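Separin (Saccharomyces cerevisiae, PDB 5U1T) cleaves the cohesin subunit MCD1/SCC1 as a caspase-like cysteine protease at anaphase onset, releasing sister chromatids, and is held inactive by securin for most of the cell cycle. Local coordinates at residues C613-N619 with L786-K790. Numbering follows the deposited sequence.
Sequences CYLNFNN and LALLK
The carbonyl oxygen of Leu786 lies beside the ring of Phe617, with O 3.5 Å from CE2, while accepting its helical bond from Lys790 N at 3.0 Å. This buried meeting illustrates how one aromatic side chain can join two helical segments, here 613-617 and 786-790, running nearly in the same direction, 15° apart. Phe617 holds CG anti to its own nitrogen (chi1 170°), which carries the ring across to Leu786 and Lys790. Leu786 reaches over one face: its CD2 methyl stands 3.6 Å from the ring centroid and 14° off the normal, a CH-pi contact, while CB packs against CD2 of the ring. The other branch, CD1, turns towards the preceding turn, meeting the edge of the Tyr614 ring 3.8 Å from CD1 of that ring and touching Cys613 SG. Leu789 CB meets the Phe617 ring edge. Lys790 passes on the opposite side of Phe617. Its CG lies obliquely 3.7 Å from ring atom CD2; beyond it a bend at chi2 turns the chain toward the end of helix 602-617, bringing CE 3.4 Å from Phe617 O. Lys790 NZ ends near the Asn619 amide and, 6.0 Å from the Phe617 centroid, gives at most a weak cation-pi attraction. An alanine in place of Phe617 is likely to leave Leu786 CD2 without its aromatic face and Lys790 CG without its ring neighbour, opening a gap between the helices. Asn619, with positive phi, closes helix 602-617 in a Schellman motif, and its side chain meets Arg834. Within the helical domain, helix 642-655 flanks Cys613 through Tyr648, helix 829-845 adds Ile830 to Phe617, and Tyr614 OH bonds to Leu574 O ahead of helix 578-590, whereas Leu789 also packs on another protein's chain.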
# COMPACT_ATOMS: atom_id res chain seq x y z
N CYS A 613 -3.36 11.03 -4.29
CA CYS A 613 -3.09 9.62 -4.13
C CYS A 613 -2.58 8.94 -5.40
O CYS A 613 -1.74 8.05 -5.32
CB CYS A 613 -4.35 8.91 -3.63
SG CYS A 613 -4.31 7.11 -3.65
N TYR A 614 -3.05 9.35 -6.57
CA TYR A 614 -2.55 8.71 -7.79
C TYR A 614 -1.21 9.31 -8.21
O TYR A 614 -0.41 8.64 -8.85
CB TYR A 614 -3.56 8.82 -8.93
CG TYR A 614 -3.44 7.79 -10.02
CD1 TYR A 614 -3.43 6.43 -9.73
CD2 TYR A 614 -3.40 8.17 -11.36
CE1 TYR A 614 -3.36 5.47 -10.73
CE2 TYR A 614 -3.33 7.22 -12.37
CZ TYR A 614 -3.31 5.87 -12.04
OH TYR A 614 -3.24 4.91 -13.02
N LEU A 615 -0.98 10.57 -7.88
CA LEU A 615 0.31 11.18 -8.11
C LEU A 615 1.38 10.47 -7.27
O LEU A 615 2.42 10.03 -7.76
CB LEU A 615 0.30 12.68 -7.78
CG LEU A 615 -0.36 13.64 -8.76
CD1 LEU A 615 -0.28 15.04 -8.18
CD2 LEU A 615 0.27 13.60 -10.14
N ASN A 616 1.09 10.36 -5.98
CA ASN A 616 1.96 9.71 -5.03
C ASN A 616 2.26 8.24 -5.36
O ASN A 616 3.39 7.79 -5.26
CB ASN A 616 1.32 9.81 -3.66
CG ASN A 616 2.01 8.96 -2.65
OD1 ASN A 616 1.87 7.73 -2.63
ND2 ASN A 616 2.76 9.61 -1.76
N PHE A 617 1.24 7.50 -5.76
CA PHE A 617 1.43 6.10 -6.11
C PHE A 617 2.28 5.96 -7.38
O PHE A 617 2.90 4.92 -7.59
CB PHE A 617 0.06 5.45 -6.26
CG PHE A 617 0.07 4.06 -6.85
CD1 PHE A 617 -0.03 3.88 -8.23
CD2 PHE A 617 0.09 2.95 -6.04
CE1 PHE A 617 -0.07 2.62 -8.78
CE2 PHE A 617 0.05 1.69 -6.58
CZ PHE A 617 -0.01 1.52 -7.97
N ASN A 618 2.32 7.00 -8.21
CA ASN A 618 3.13 6.95 -9.42
C ASN A 618 4.42 7.75 -9.28
O ASN A 618 5.17 7.91 -10.25
CB ASN A 618 2.35 7.45 -10.63
CG ASN A 618 1.42 6.40 -11.17
OD1 ASN A 618 0.19 6.57 -11.17
ND2 ASN A 618 1.98 5.29 -11.63
N ASN A 619 4.67 8.22 -8.06
CA ASN A 619 5.87 8.96 -7.71
C ASN A 619 6.03 10.19 -8.60
O ASN A 619 7.08 10.44 -9.16
CB ASN A 619 7.12 8.05 -7.79
CG ASN A 619 6.92 6.69 -7.09
OD1 ASN A 619 6.85 6.60 -5.85
ND2 ASN A 619 6.85 5.61 -7.88
N LEU A 786 -4.45 0.64 -4.15
CA LEU A 786 -3.14 1.14 -4.49
C LEU A 786 -2.26 1.11 -3.26
O LEU A 786 -1.08 0.80 -3.35
CB LEU A 786 -3.23 2.57 -5.06
CG LEU A 786 -4.06 2.77 -6.33
CD1 LEU A 786 -4.14 4.25 -6.68
CD2 LEU A 786 -3.53 1.95 -7.50
N ALA A 787 -2.84 1.44 -2.11
CA ALA A 787 -2.10 1.42 -0.85
C ALA A 787 -1.51 0.04 -0.62
O ALA A 787 -0.33 -0.11 -0.32
CB ALA A 787 -2.99 1.79 0.31
N LEU A 788 -2.36 -0.97 -0.80
CA LEU A 788 -2.04 -2.37 -0.60
C LEU A 788 -1.05 -2.89 -1.64
O LEU A 788 -0.28 -3.80 -1.36
CB LEU A 788 -3.32 -3.18 -0.64
CG LEU A 788 -3.17 -4.66 -0.35
CD1 LEU A 788 -2.54 -4.83 1.01
CD2 LEU A 788 -4.53 -5.30 -0.40
N LEU A 789 -1.09 -2.33 -2.84
CA LEU A 789 -0.14 -2.68 -3.87
C LEU A 789 1.25 -2.22 -3.47
O LEU A 789 2.21 -2.98 -3.53
CB LEU A 789 -0.55 -2.07 -5.20
CG LEU A 789 -1.58 -2.91 -5.95
CD1 LEU A 789 -2.00 -2.22 -7.25
CD2 LEU A 789 -1.02 -4.30 -6.24
N LYS A 790 1.35 -0.97 -3.05
CA LYS A 790 2.61 -0.38 -2.63
C LYS A 790 3.15 -1.18 -1.44
O LYS A 790 4.33 -1.52 -1.39
CB LYS A 790 2.42 1.10 -2.27
CG LYS A 790 2.60 2.05 -3.46
CD LYS A 790 4.06 1.98 -4.04
CE LYS A 790 4.35 3.04 -5.17
NZ LYS A 790 5.74 2.92 -5.76